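Local coordinates for protein KLLA0C04147p (Kluyveromyces lactis, PDB 5H2A) that probably binds and transfers sterols as a full-length OSBP-family protein, this chain being its N-terminal ankyrin-repeat domain, at residues A[10-15]-A[47-52]; A[26-31]-A[68-73]; A[53-58]-A[86-91]; A[97-102]-A[112-117]. All coordinates share one frame; numbering follows the deposited sequence.

Interaction 1: A[10-15]-A[47-52]; sequences VSKPLL and VRSVFE
In the helical stack of this ankyrin-repeat domain, the start of helix 12-25 packs on helix 45-51: V10, K12 and L15 lie against V47, S49 and V50. Branched aliphatic residues suit the inner part of this seam. V47 holds CG2 anti to its own carbonyl carbon, which brings it to the other segment, and this one methyl, V47 CG2, serves two partners, touching V10 CG1 at 3.8 Å and L15 CD1 at 4.0 Å. Both V10 and L15 cross V47 at about a right angle. V50 presents CG2 in the same sense, and L15 CD1 reaches V50 CG2 at 4.1 Å, while F39 covers V47, V50 and L15 from a loop. Lysine suits the outer rim because its stem is greasy and its tip polar. K12 CG rests 3.8 Å from V50 CG2, and a bend at chi3 (-55°) then brings NZ beside S49. The bond from K12 NZ to S49 OG is weak at 3.2 Å, and the stronger partner of that hydroxyl is T46 O. A water accepts from K12 NZ and is held weakly by S49 O, adding a second bridge. S11 caps the first helix, S11 OG taking the N-H of L14 N at 3.1 Å. An N-capped helix start with an apolar inner seam and a polar rim is consistent with the stacked helices of an ankyrin-repeat domain.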
loop_
_atom_site.group_PDB
_atom_site.type_symbol
_atom_site.label_atom_id
_atom_site.label_comp_id
_atom_site.label_asym_id
_atom_site.label_seq_id
_atom_site.Cartn_x
_atom_site.Cartn_y
_atom_site.Cartn_z
ATOM N N VAL A 10 -0.552 -17.518 29.458
ATOM C CA VAL A 10 -1.514 -17.063 28.462
ATOM C C VAL A 10 -1.778 -18.179 27.461
ATOM O O VAL A 10 -0.856 -18.708 26.827
ATOM C CB VAL A 10 -1.020 -15.791 27.760
ATOM C CG1 VAL A 10 -1.966 -15.441 26.621
ATOM C CG2 VAL A 10 -0.948 -14.650 28.761
ATOM N N SER A 11 -3.050 -18.509 27.282
ATOM C CA SER A 11 -3.473 -19.561 26.368
ATOM C C SER A 11 -4.107 -18.920 25.144
ATOM O O SER A 11 -5.145 -18.257 25.253
ATOM C CB SER A 11 -4.469 -20.495 27.057
ATOM O OG SER A 11 -5.182 -21.248 26.093
ATOM N N LYS A 12 -3.488 -19.110 23.986
ATOM C CA LYS A 12 -4.113 -18.634 22.754
ATOM C C LYS A 12 -5.510 -19.212 22.553
ATOM O O LYS A 12 -6.437 -18.434 22.264
ATOM C CB LYS A 12 -3.203 -18.917 21.556
ATOM C CG LYS A 12 -3.850 -18.568 20.219
ATOM C CD LYS A 12 -2.886 -18.707 19.028
ATOM C CE LYS A 12 -1.624 -17.888 19.245
ATOM N NZ LYS A 12 -0.876 -17.669 17.969
ATOM N N PRO A 13 -5.741 -20.534 22.693
ATOM C CA PRO A 13 -7.121 -21.043 22.561
ATOM C C PRO A 13 -8.115 -20.370 23.489
ATOM O O PRO A 13 -9.233 -20.086 23.060
ATOM C CB PRO A 13 -6.980 -22.543 22.886
ATOM C CG PRO A 13 -5.571 -22.875 22.507
ATOM C CD PRO A 13 -4.769 -21.630 22.882
ATOM N N LEU A 14 -7.754 -20.126 24.756
ATOM C CA LEU A 14 -8.703 -19.516 25.686
ATOM C C LEU A 14 -8.976 -18.052 25.349
ATOM O O LEU A 14 -10.113 -17.573 25.491
ATOM C CB LEU A 14 -8.167 -19.625 27.112
ATOM C CG LEU A 14 -9.202 -19.839 28.198
ATOM C CD1 LEU A 14 -9.869 -21.191 27.958
ATOM C CD2 LEU A 14 -8.515 -19.792 29.554
ATOM N N LEU A 15 -7.939 -17.305 24.968
ATOM C CA LEU A 15 -8.158 -15.927 24.535
ATOM C C LEU A 15 -9.090 -15.895 23.340
ATOM O O LEU A 15 -10.017 -15.078 23.281
ATOM C CB LEU A 15 -6.831 -15.270 24.142
ATOM C CG LEU A 15 -6.048 -14.492 25.180
ATOM C CD1 LEU A 15 -4.843 -13.866 24.480
ATOM C CD2 LEU A 15 -6.937 -13.434 25.813
ATOM N N VAL A 47 -0.734 -12.743 23.510
ATOM C CA VAL A 47 -1.828 -11.772 23.531
ATOM C C VAL A 47 -1.852 -10.964 22.235
ATOM O O VAL A 47 -2.901 -10.839 21.588
ATOM C CB VAL A 47 -1.718 -10.851 24.761
ATOM C CG1 VAL A 47 -2.779 -9.740 24.704
ATOM C CG2 VAL A 47 -1.862 -11.660 26.055
ATOM N N ARG A 48 -0.703 -10.385 21.846
ATOM C CA ARG A 48 -0.655 -9.587 20.619
ATOM C C ARG A 48 -1.121 -10.393 19.415
ATOM O O ARG A 48 -1.775 -9.851 18.514
ATOM C CB ARG A 48 0.768 -9.068 20.333
ATOM C CG ARG A 48 1.414 -8.236 21.408
ATOM C CD ARG A 48 2.424 -7.200 20.835
ATOM N NE ARG A 48 3.454 -7.762 19.953
ATOM C CZ ARG A 48 4.584 -8.337 20.369
ATOM N NH1 ARG A 48 4.842 -8.468 21.666
ATOM N NH2 ARG A 48 5.457 -8.792 19.478
ATOM N N SER A 49 -0.759 -11.675 19.360
ATOM C CA SER A 49 -1.048 -12.472 18.166
ATOM C C SER A 49 -2.540 -12.701 17.992
ATOM O O SER A 49 -3.003 -12.889 16.863
ATOM C CB SER A 49 -0.316 -13.818 18.224
ATOM O OG SER A 49 -0.894 -14.670 19.203
ATOM N N VAL A 50 -3.299 -12.723 19.087
ATOM C CA VAL A 50 -4.758 -12.789 18.982
ATOM C C VAL A 50 -5.341 -11.404 18.742
ATOM O O VAL A 50 -6.225 -11.228 17.898
ATOM C CB VAL A 50 -5.356 -13.434 20.246
ATOM C CG1 VAL A 50 -6.895 -13.488 20.152
ATOM C CG2 VAL A 50 -4.766 -14.839 20.466
ATOM N N PHE A 51 -4.876 -10.402 19.502
ATOM C CA PHE A 51 -5.432 -9.059 19.347
ATOM C C PHE A 51 -5.327 -8.574 17.903
ATOM O O PHE A 51 -6.275 -7.978 17.367
ATOM C CB PHE A 51 -4.727 -8.059 20.265
ATOM C CG PHE A 51 -5.242 -6.651 20.092
ATOM C CD1 PHE A 51 -6.381 -6.240 20.767
ATOM C CD2 PHE A 51 -4.617 -5.765 19.227
ATOM C CE1 PHE A 51 -6.901 -4.963 20.576
ATOM C CE2 PHE A 51 -5.115 -4.469 19.043
ATOM C CZ PHE A 51 -6.257 -4.069 19.720
ATOM N N GLU A 52 -4.181 -8.809 17.255
ATOM C CA GLU A 52 -4.036 -8.199 15.941
ATOM C C GLU A 52 -4.885 -8.886 14.862
ATOM O O GLU A 52 -4.952 -8.369 13.746
ATOM C CB GLU A 52 -2.554 -8.164 15.538
ATOM C CG GLU A 52 -1.885 -9.510 15.385
ATOM C CD GLU A 52 -0.356 -9.394 15.287
ATOM O OE1 GLU A 52 0.280 -10.404 14.908
ATOM O OE2 GLU A 52 0.195 -8.303 15.598
HETATM O O HOH W 1 -3.027 -15.877 16.620
#

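Interaction 2: A[26-31]-A[68-73]; sequences SNFQQL and KDIVQN
In the stacked helices of the ankyrin-repeat domain, the capped start of helix 28-38 leans on helix 64-74, with F28 and L31 meeting D69, I70 and N73. The CG of F28 lies opposite the backbone N (chi1 178°), which sends the ring across to the other helix. Phenylalanine suits the place because it offers a flat face to the N73 amide and an apolar side to I70. N73 ND2 sits 3.5 Å above the plane of the F28 ring, displaced toward the rim, and amide and ring planes are 32° apart. N73 ND2 also donates weakly to D69 O at 2.8 Å, which may help hold the amide over the ring. At the root of the ring, F28 CB is 3.7 Å from D69 OD2, and a water joins that carboxylate oxygen to F28 N, giving a backbone N-H in the first turn a partner. Deeper in, L31 CD2 packs on I70 CD1 at 3.8 Å, the two side chains crossing nearly perpendicularly. W74 also meets the F28 ring. N27 and Q30 form a capping box, each side-chain oxygen accepting the other's backbone N-H. With an alanine at F28, the amide of N73 would probably lose the surface beneath it and a gap would open beside W74. The chemistry is therefore graded: aliphatic contact inside, an amide nitrogen over the rim of an aromatic face, and a carboxylate linked to the backbone through water.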
loop_
_atom_site.group_PDB
_atom_site.type_symbol
_atom_site.label_atom_id
_atom_site.label_comp_id
_atom_site.label_asym_id
_atom_site.label_seq_id
_atom_site.Cartn_x
_atom_site.Cartn_y
_atom_site.Cartn_z
ATOM N N SER A 26 -21.706 -9.365 21.410
ATOM C CA SER A 26 -21.542 -8.141 22.181
ATOM C C SER A 26 -21.294 -6.942 21.272
ATOM O O SER A 26 -21.141 -7.070 20.050
ATOM C CB SER A 26 -20.405 -8.318 23.193
ATOM O OG SER A 26 -20.742 -9.374 24.079
ATOM N N ASN A 27 -21.288 -5.750 21.878
ATOM C CA ASN A 27 -21.089 -4.517 21.128
ATOM C C ASN A 27 -19.677 -3.983 21.389
ATOM O O ASN A 27 -18.852 -4.632 22.037
ATOM C CB ASN A 27 -22.172 -3.476 21.472
ATOM C CG ASN A 27 -22.121 -3.010 22.921
ATOM O OD1 ASN A 27 -21.162 -3.280 23.647
ATOM N ND2 ASN A 27 -23.167 -2.295 23.351
ATOM N N PHE A 28 -19.395 -2.783 20.883
ATOM C CA PHE A 28 -18.020 -2.289 20.894
ATOM C C PHE A 28 -17.550 -1.968 22.309
ATOM O O PHE A 28 -16.429 -2.316 22.680
ATOM C CB PHE A 28 -17.886 -1.061 19.989
ATOM C CG PHE A 28 -16.495 -0.462 19.983
ATOM C CD1 PHE A 28 -15.449 -1.094 19.304
ATOM C CD2 PHE A 28 -16.233 0.724 20.663
ATOM C CE1 PHE A 28 -14.154 -0.532 19.309
ATOM C CE2 PHE A 28 -14.953 1.286 20.659
ATOM C CZ PHE A 28 -13.921 0.652 19.983
ATOM N N GLN A 29 -18.392 -1.319 23.126
ATOM C CA GLN A 29 -17.950 -1.007 24.483
ATOM C C GLN A 29 -17.713 -2.277 25.297
ATOM O O GLN A 29 -16.793 -2.320 26.124
ATOM C CB GLN A 29 -18.958 -0.079 25.176
ATOM C CG GLN A 29 -20.309 -0.743 25.487
ATOM C CD GLN A 29 -21.382 0.291 25.813
ATOM O OE1 GLN A 29 -21.975 0.908 24.916
ATOM N NE2 GLN A 29 -21.623 0.492 27.095
ATOM N N GLN A 30 -18.489 -3.335 25.045
ATOM C CA GLN A 30 -18.229 -4.612 25.706
ATOM C C GLN A 30 -16.928 -5.241 25.216
ATOM O O GLN A 30 -16.196 -5.860 25.999
ATOM C CB GLN A 30 -19.414 -5.555 25.474
ATOM C CG GLN A 30 -20.626 -5.134 26.300
ATOM C CD GLN A 30 -21.919 -5.792 25.878
ATOM O OE1 GLN A 30 -22.161 -6.031 24.693
ATOM N NE2 GLN A 30 -22.788 -6.057 26.858
ATOM N N LEU A 31 -16.645 -5.124 23.917
ATOM C CA LEU A 31 -15.376 -5.615 23.380
ATOM C C LEU A 31 -14.199 -4.873 24.015
ATOM O O LEU A 31 -13.205 -5.489 24.427
ATOM C CB LEU A 31 -15.367 -5.451 21.855
ATOM C CG LEU A 31 -14.045 -5.783 21.153
ATOM C CD1 LEU A 31 -13.671 -7.270 21.378
ATOM C CD2 LEU A 31 -14.131 -5.449 19.670
ATOM N N LYS A 68 -17.811 -1.880 11.802
ATOM C CA LYS A 68 -17.637 -0.443 11.560
ATOM C C LYS A 68 -17.021 0.272 12.749
ATOM O O LYS A 68 -16.159 1.147 12.581
ATOM C CB LYS A 68 -18.974 0.210 11.214
ATOM C CG LYS A 68 -19.431 -0.096 9.802
ATOM C CD LYS A 68 -20.900 0.289 9.615
ATOM C CE LYS A 68 -21.420 -0.168 8.271
ATOM N NZ LYS A 68 -22.833 0.284 8.087
ATOM N N ASP A 69 -17.481 -0.052 13.954
ATOM C CA ASP A 69 -16.932 0.577 15.149
ATOM C C ASP A 69 -15.454 0.241 15.325
ATOM O O ASP A 69 -14.653 1.104 15.718
ATOM C CB ASP A 69 -17.724 0.122 16.386
ATOM C CG ASP A 69 -19.093 0.795 16.501
ATOM O OD1 ASP A 69 -19.272 1.888 15.932
ATOM O OD2 ASP A 69 -19.991 0.225 17.174
ATOM N N ILE A 70 -15.087 -1.029 15.119
ATOM C CA ILE A 70 -13.682 -1.424 15.219
ATOM C C ILE A 70 -12.846 -0.658 14.200
ATOM O O ILE A 70 -11.764 -0.144 14.512
ATOM C CB ILE A 70 -13.535 -2.947 15.022
ATOM C CG1 ILE A 70 -14.114 -3.714 16.223
ATOM C CG2 ILE A 70 -12.066 -3.323 14.800
ATOM C CD1 ILE A 70 -14.356 -5.206 15.891
ATOM N N VAL A 71 -13.333 -0.585 12.958
ATOM C CA VAL A 71 -12.583 0.095 11.900
ATOM C C VAL A 71 -12.446 1.576 12.224
ATOM O O VAL A 71 -11.355 2.154 12.134
ATOM C CB VAL A 71 -13.260 -0.121 10.533
ATOM C CG1 VAL A 71 -12.684 0.858 9.489
ATOM C CG2 VAL A 71 -13.118 -1.592 10.081
ATOM N N GLN A 72 -13.554 2.211 12.631
ATOM C CA GLN A 72 -13.517 3.649 12.877
ATOM C C GLN A 72 -12.633 3.991 14.070
ATOM O O GLN A 72 -11.901 4.992 14.044
ATOM C CB GLN A 72 -14.935 4.180 13.084
ATOM C CG GLN A 72 -14.986 5.687 13.293
ATOM C CD GLN A 72 -14.236 6.455 12.210
ATOM O OE1 GLN A 72 -14.564 6.359 11.021
ATOM N NE2 GLN A 72 -13.221 7.219 12.616
ATOM N N ASN A 73 -12.669 3.175 15.120
ATOM C CA ASN A 73 -12.008 3.546 16.372
ATOM C C ASN A 73 -10.588 3.015 16.528
ATOM O O ASN A 73 -9.801 3.620 17.275
ATOM C CB ASN A 73 -12.851 3.085 17.555
ATOM C CG ASN A 73 -14.152 3.849 17.643
ATOM O OD1 ASN A 73 -14.149 5.078 17.669
ATOM N ND2 ASN A 73 -15.267 3.137 17.612
HETATM O O HOH W 2 -20.937 -1.797 18.559
#

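Interaction 3: A[53-58]-A[86-91]; sequences LILHYA and IDVNKQ
I86 and K90, in the loop that leads toward helix 98-104, close on the first turns of helix 54-61 in this ankyrin-repeat domain, meeting I54, L55 and H56. From its CB, the side chain of I86 forks. I86 CG2 stops 4.2 Å from L55 CB. The other branch runs through CG1, which packs on the ring of F51, to the terminal methyl: I86 CD1 ends 3.8 Å from I54 CB and also faces L55 N. An isoleucine suits the spot because its two unequal branches fill two separate places at once. Alongside, L55 CD2 and V88 CG2 lie 4.1 Å apart, on side chains pointing the same way. The loop itself is shaped by a type I turn from D87 to K90 and by an Asx turn, in which D87 OD1 accepts from N89 N. K90 turns its CB and CG to the imidazole of H56, while its NZ goes to a salt bridge with E52. The main polar partner of H56 is N96 O; the second bond, from H56 NE2 to K90 O at the ring's edge, spans 2.9 Å but is weak, with an angle of only 116° at the hydrogen. Were H56 a phenylalanine, the carbonyls of K90 and N96 would probably lose a shared donor inside a buried seam. Over one face of that imidazole lies L53 CD2, 3.8 Å above the plane of the H56 ring and offset toward its rim.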
loop_
_atom_site.group_PDB
_atom_site.type_symbol
_atom_site.label_atom_id
_atom_site.label_comp_id
_atom_site.label_asym_id
_atom_site.label_seq_id
_atom_site.Cartn_x
_atom_site.Cartn_y
_atom_site.Cartn_z
ATOM N N LEU A 53 -5.565 -9.986 15.172
ATOM C CA LEU A 53 -6.486 -10.629 14.247
ATOM C C LEU A 53 -7.946 -10.291 14.512
ATOM O O LEU A 53 -8.819 -10.887 13.880
ATOM C CB LEU A 53 -6.312 -12.158 14.304
ATOM C CG LEU A 53 -4.939 -12.716 13.892
ATOM C CD1 LEU A 53 -4.872 -14.233 14.048
ATOM C CD2 LEU A 53 -4.618 -12.310 12.461
ATOM N N ILE A 54 -8.236 -9.381 15.444
ATOM C CA ILE A 54 -9.625 -9.147 15.851
ATOM C C ILE A 54 -10.483 -8.750 14.661
ATOM O O ILE A 54 -11.649 -9.159 14.556
ATOM C CB ILE A 54 -9.688 -8.080 16.957
ATOM C CG1 ILE A 54 -9.322 -8.687 18.309
ATOM C CG2 ILE A 54 -11.099 -7.473 17.053
ATOM C CD1 ILE A 54 -9.234 -7.624 19.403
ATOM N N LEU A 55 -9.931 -7.949 13.737
ATOM C CA LEU A 55 -10.741 -7.595 12.574
ATOM C C LEU A 55 -10.990 -8.806 11.677
ATOM O O LEU A 55 -12.068 -8.920 11.081
ATOM C CB LEU A 55 -10.088 -6.451 11.785
ATOM C CG LEU A 55 -10.923 -5.782 10.694
ATOM C CD1 LEU A 55 -12.306 -5.368 11.198
ATOM C CD2 LEU A 55 -10.162 -4.551 10.141
ATOM N N HIS A 56 -10.021 -9.719 11.553
ATOM C CA HIS A 56 -10.284 -10.966 10.834
ATOM C C HIS A 56 -11.433 -11.734 11.473
ATOM O O HIS A 56 -12.370 -12.171 10.785
ATOM C CB HIS A 56 -9.043 -11.854 10.806
ATOM C CG HIS A 56 -7.886 -11.280 10.057
ATOM N ND1 HIS A 56 -7.141 -10.217 10.526
ATOM C CD2 HIS A 56 -7.314 -11.660 8.890
ATOM C CE1 HIS A 56 -6.172 -9.952 9.667
ATOM N NE2 HIS A 56 -6.248 -10.824 8.672
ATOM N N TYR A 57 -11.376 -11.923 12.801
ATOM C CA TYR A 57 -12.442 -12.668 13.466
ATOM C C TYR A 57 -13.774 -11.943 13.354
ATOM O O TYR A 57 -14.814 -12.580 13.179
ATOM C CB TYR A 57 -12.088 -12.906 14.939
ATOM C CG TYR A 57 -10.904 -13.837 15.112
ATOM C CD1 TYR A 57 -10.866 -15.060 14.461
ATOM C CD2 TYR A 57 -9.825 -13.480 15.909
ATOM C CE1 TYR A 57 -9.782 -15.922 14.617
ATOM C CE2 TYR A 57 -8.735 -14.326 16.063
ATOM C CZ TYR A 57 -8.725 -15.542 15.416
ATOM O OH TYR A 57 -7.660 -16.388 15.582
ATOM N N ALA A 58 -13.760 -10.613 13.420
ATOM C CA ALA A 58 -15.014 -9.860 13.334
ATOM C C ALA A 58 -15.671 -10.022 11.959
ATOM O O ALA A 58 -16.892 -10.216 11.869
ATOM C CB ALA A 58 -14.771 -8.376 13.653
ATOM N N ILE A 86 -5.284 -1.540 15.217
ATOM C CA ILE A 86 -5.275 -2.727 14.362
ATOM C C ILE A 86 -4.879 -2.286 12.961
ATOM O O ILE A 86 -5.390 -1.279 12.452
ATOM C CB ILE A 86 -6.639 -3.432 14.342
ATOM C CG1 ILE A 86 -6.885 -4.143 15.681
ATOM C CG2 ILE A 86 -6.694 -4.477 13.199
ATOM C CD1 ILE A 86 -8.218 -4.830 15.766
ATOM N N ASP A 87 -3.981 -3.043 12.349
ATOM C CA ASP A 87 -3.571 -2.829 10.967
ATOM C C ASP A 87 -4.625 -3.438 10.048
ATOM O O ASP A 87 -4.796 -4.663 10.005
ATOM C CB ASP A 87 -2.198 -3.452 10.753
ATOM C CG ASP A 87 -1.725 -3.362 9.326
ATOM O OD1 ASP A 87 -2.389 -2.727 8.477
ATOM O OD2 ASP A 87 -0.657 -3.943 9.059
ATOM N N VAL A 88 -5.320 -2.582 9.294
ATOM C CA VAL A 88 -6.409 -3.046 8.435
ATOM C C VAL A 88 -5.905 -3.968 7.328
ATOM O O VAL A 88 -6.690 -4.709 6.723
ATOM C CB VAL A 88 -7.165 -1.809 7.891
ATOM C CG1 VAL A 88 -6.300 -1.024 6.886
ATOM C CG2 VAL A 88 -8.490 -2.215 7.269
ATOM N N ASN A 89 -4.592 -3.977 7.072
ATOM C CA ASN A 89 -3.993 -4.869 6.087
ATOM C C ASN A 89 -3.217 -6.024 6.711
ATOM O O ASN A 89 -2.421 -6.661 6.013
ATOM C CB ASN A 89 -3.063 -4.073 5.168
ATOM C CG ASN A 89 -3.761 -2.935 4.501
ATOM O OD1 ASN A 89 -4.808 -3.137 3.884
ATOM N ND2 ASN A 89 -3.196 -1.720 4.615
ATOM N N LYS A 90 -3.399 -6.280 8.008
ATOM C CA LYS A 90 -2.777 -7.436 8.665
ATOM C C LYS A 90 -3.075 -8.745 7.935
ATOM O O LYS A 90 -4.226 -9.062 7.624
ATOM C CB LYS A 90 -3.281 -7.521 10.116
ATOM C CG LYS A 90 -2.851 -8.784 10.880
ATOM C CD LYS A 90 -1.343 -8.845 11.101
ATOM C CE LYS A 90 -0.969 -10.140 11.860
ATOM N NZ LYS A 90 0.506 -10.266 12.036
ATOM N N GLN A 91 -2.038 -9.543 7.697
ATOM C CA GLN A 91 -2.216 -10.860 7.103
ATOM C C GLN A 91 -2.191 -11.939 8.182
ATOM O O GLN A 91 -1.315 -11.926 9.056
ATOM C CB GLN A 91 -1.126 -11.132 6.067
ATOM C CG GLN A 91 -1.229 -10.269 4.819
ATOM C CD GLN A 91 -0.079 -10.546 3.880
ATOM O OE1 GLN A 91 0.994 -9.976 4.036
ATOM N NE2 GLN A 91 -0.282 -11.461 2.939
#

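Interaction 4: A[97-102]-A[112-117]; sequences TPLHLA and TVLMNH
Segments 97-102 and 112-117 come nearest at L99 and L114, whose CA atoms are 6.5 Å apart, near enough for side chains to interlock. L114 does most of the filling. Its CG stands opposite the carbonyl carbon (chi1 -69°), and L114 CD1 lies over the first turn of the facing helix, 3.7 Å from L99 N. P98 CB and A102 CB also border L114 CD1, at 4.1 Å and 4.3 Å. The small alanine permits this depth, and the proline needs no N-H partner at a helix start. L99 slides past L114 in the opposite sense and puts L99 CD1 4.0 Å from L114 CB; its other methyl, L99 CD2, meets M115 SD at 3.8 Å, where the doubly bent methionine wraps its sulfur across. T97 and H100 close the helix start as a capping box: T97 OG1 takes the N-H of H100 N at 3.2 Å, and T97 N donates to H100 ND1 at 3.0 Å. H100 NE2 pairs with L130 O in a following loop. Thr-Pro-Leu-His followed by Leu-Ala is the signature of the ankyrin repeat, and this helix pair with its buried leucines is the core of that motif.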
loop_
_atom_site.group_PDB
_atom_site.type_symbol
_atom_site.label_atom_id
_atom_site.label_comp_id
_atom_site.label_asym_id
_atom_site.label_seq_id
_atom_site.Cartn_x
_atom_site.Cartn_y
_atom_site.Cartn_z
ATOM N N THR A 97 -5.949 -10.959 4.405
ATOM C CA THR A 97 -6.347 -9.728 5.076
ATOM C C THR A 97 -7.827 -9.800 5.411
ATOM O O THR A 97 -8.555 -10.680 4.912
ATOM C CB THR A 97 -6.089 -8.528 4.160
ATOM O OG1 THR A 97 -6.921 -8.659 3.002
ATOM C CG2 THR A 97 -4.616 -8.455 3.741
ATOM N N PRO A 98 -8.335 -8.867 6.231
ATOM C CA PRO A 98 -9.792 -8.851 6.455
ATOM C C PRO A 98 -10.566 -8.709 5.161
ATOM O O PRO A 98 -11.655 -9.271 5.032
ATOM C CB PRO A 98 -9.990 -7.638 7.373
ATOM C CG PRO A 98 -8.665 -7.548 8.153
ATOM C CD PRO A 98 -7.629 -7.905 7.096
ATOM N N LEU A 99 -10.007 -7.985 4.191
ATOM C CA LEU A 99 -10.693 -7.794 2.912
ATOM C C LEU A 99 -10.781 -9.102 2.125
ATOM O O LEU A 99 -11.809 -9.374 1.490
ATOM C CB LEU A 99 -9.978 -6.704 2.104
ATOM C CG LEU A 99 -10.648 -6.349 0.771
ATOM C CD1 LEU A 99 -12.073 -5.874 1.015
ATOM C CD2 LEU A 99 -9.824 -5.274 0.051
ATOM N N HIS A 100 -9.712 -9.919 2.140
ATOM C CA HIS A 100 -9.786 -11.263 1.560
ATOM C C HIS A 100 -10.979 -12.035 2.120
ATOM O O HIS A 100 -11.725 -12.689 1.381
ATOM C CB HIS A 100 -8.518 -12.072 1.863
ATOM C CG HIS A 100 -7.339 -11.745 1.008
ATOM N ND1 HIS A 100 -6.360 -10.864 1.400
ATOM C CD2 HIS A 100 -6.949 -12.236 -0.194
ATOM C CE1 HIS A 100 -5.435 -10.788 0.459
ATOM N NE2 HIS A 100 -5.759 -11.628 -0.511
ATOM N N LEU A 101 -11.124 -12.023 3.453
ATOM C CA LEU A 101 -12.170 -12.818 4.099
ATOM C C LEU A 101 -13.551 -12.242 3.819
ATOM O O LEU A 101 -14.514 -12.992 3.634
ATOM C CB LEU A 101 -11.932 -12.885 5.616
ATOM C CG LEU A 101 -10.588 -13.467 6.078
ATOM C CD1 LEU A 101 -10.526 -13.616 7.619
ATOM C CD2 LEU A 101 -10.368 -14.816 5.392
ATOM N N ALA A 102 -13.667 -10.912 3.794
ATOM C CA ALA A 102 -14.963 -10.289 3.529
ATOM C C ALA A 102 -15.429 -10.595 2.112
ATOM O O ALA A 102 -16.612 -10.905 1.886
ATOM C CB ALA A 102 -14.877 -8.771 3.754
ATOM N N THR A 112 -17.354 -2.855 1.268
ATOM C CA THR A 112 -17.446 -1.418 1.023
ATOM C C THR A 112 -16.747 -0.608 2.110
ATOM O O THR A 112 -16.004 0.334 1.807
ATOM C CB THR A 112 -18.917 -1.018 0.909
ATOM O OG1 THR A 112 -19.472 -1.633 -0.259
ATOM C CG2 THR A 112 -19.062 0.491 0.794
ATOM N N VAL A 113 -16.985 -0.942 3.380
ATOM C CA VAL A 113 -16.315 -0.239 4.482
ATOM C C VAL A 113 -14.799 -0.333 4.338
ATOM O O VAL A 113 -14.069 0.653 4.507
ATOM C CB VAL A 113 -16.781 -0.810 5.832
ATOM C CG1 VAL A 113 -15.910 -0.275 6.987
ATOM C CG2 VAL A 113 -18.256 -0.471 6.079
ATOM N N LEU A 114 -14.295 -1.533 4.059
ATOM C CA LEU A 114 -12.850 -1.711 3.970
ATOM C C LEU A 114 -12.265 -1.023 2.730
ATOM O O LEU A 114 -11.211 -0.383 2.814
ATOM C CB LEU A 114 -12.537 -3.209 3.972
ATOM C CG LEU A 114 -12.808 -3.948 5.297
ATOM C CD1 LEU A 114 -12.572 -5.454 5.108
ATOM C CD2 LEU A 114 -11.887 -3.434 6.375
ATOM N N MET A 115 -12.925 -1.153 1.565
ATOM C CA MET A 115 -12.424 -0.482 0.354
ATOM C C MET A 115 -12.406 1.032 0.520
ATOM O O MET A 115 -11.603 1.717 -0.127
ATOM C CB MET A 115 -13.277 -0.811 -0.878
ATOM C CG MET A 115 -13.232 -2.281 -1.383
ATOM S SD MET A 115 -11.629 -2.741 -2.049
ATOM C CE MET A 115 -11.562 -1.854 -3.622
ATOM N N ASN A 116 -13.298 1.573 1.353
ATOM C CA ASN A 116 -13.312 3.010 1.629
ATOM C C ASN A 116 -12.281 3.447 2.655
ATOM O O ASN A 116 -12.118 4.656 2.865
ATOM C CB ASN A 116 -14.708 3.438 2.085
ATOM C CG ASN A 116 -15.674 3.549 0.924
ATOM O OD1 ASN A 116 -15.257 3.677 -0.227
ATOM N ND2 ASN A 116 -16.970 3.488 1.216
ATOM N N HIS A 117 -11.582 2.522 3.297
ATOM C CA HIS A 117 -10.543 2.900 4.255
ATOM C C HIS A 117 -9.368 3.535 3.523
ATOM O O HIS A 117 -8.806 2.907 2.612
ATOM C CB HIS A 117 -10.066 1.673 5.038
ATOM C CG HIS A 117 -9.273 2.008 6.262
ATOM N ND1 HIS A 117 -8.024 2.586 6.211
ATOM C CD2 HIS A 117 -9.546 1.821 7.575
ATOM C CE1 HIS A 117 -7.565 2.751 7.437
ATOM N NE2 HIS A 117 -8.464 2.284 8.284
#

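Interactions 1 and 2 have centres about 18 Å apart; 10-15 and 26-31 lie on the consecutive helices 12-25 and 28-38, and the segments alternate along the chain: 10-15, 26-31, 47-52, 68-73. The centre of interaction 3 is about 13 Å from each of theirs. It meets interaction 1 through the salt bridge of E52 with K90, and interaction 2 through I70 and V71 packing on 54-58. Interaction 4, within the predicted ankyrin repeat, comes last, its centre about 10 Å from that of interaction 3; P98 joins them by packing on V88 and H56, while V113 and H117 touch V71 of interaction 2. Together they tie these helices into one packed unit, consistent with an ankyrin-type helical stack.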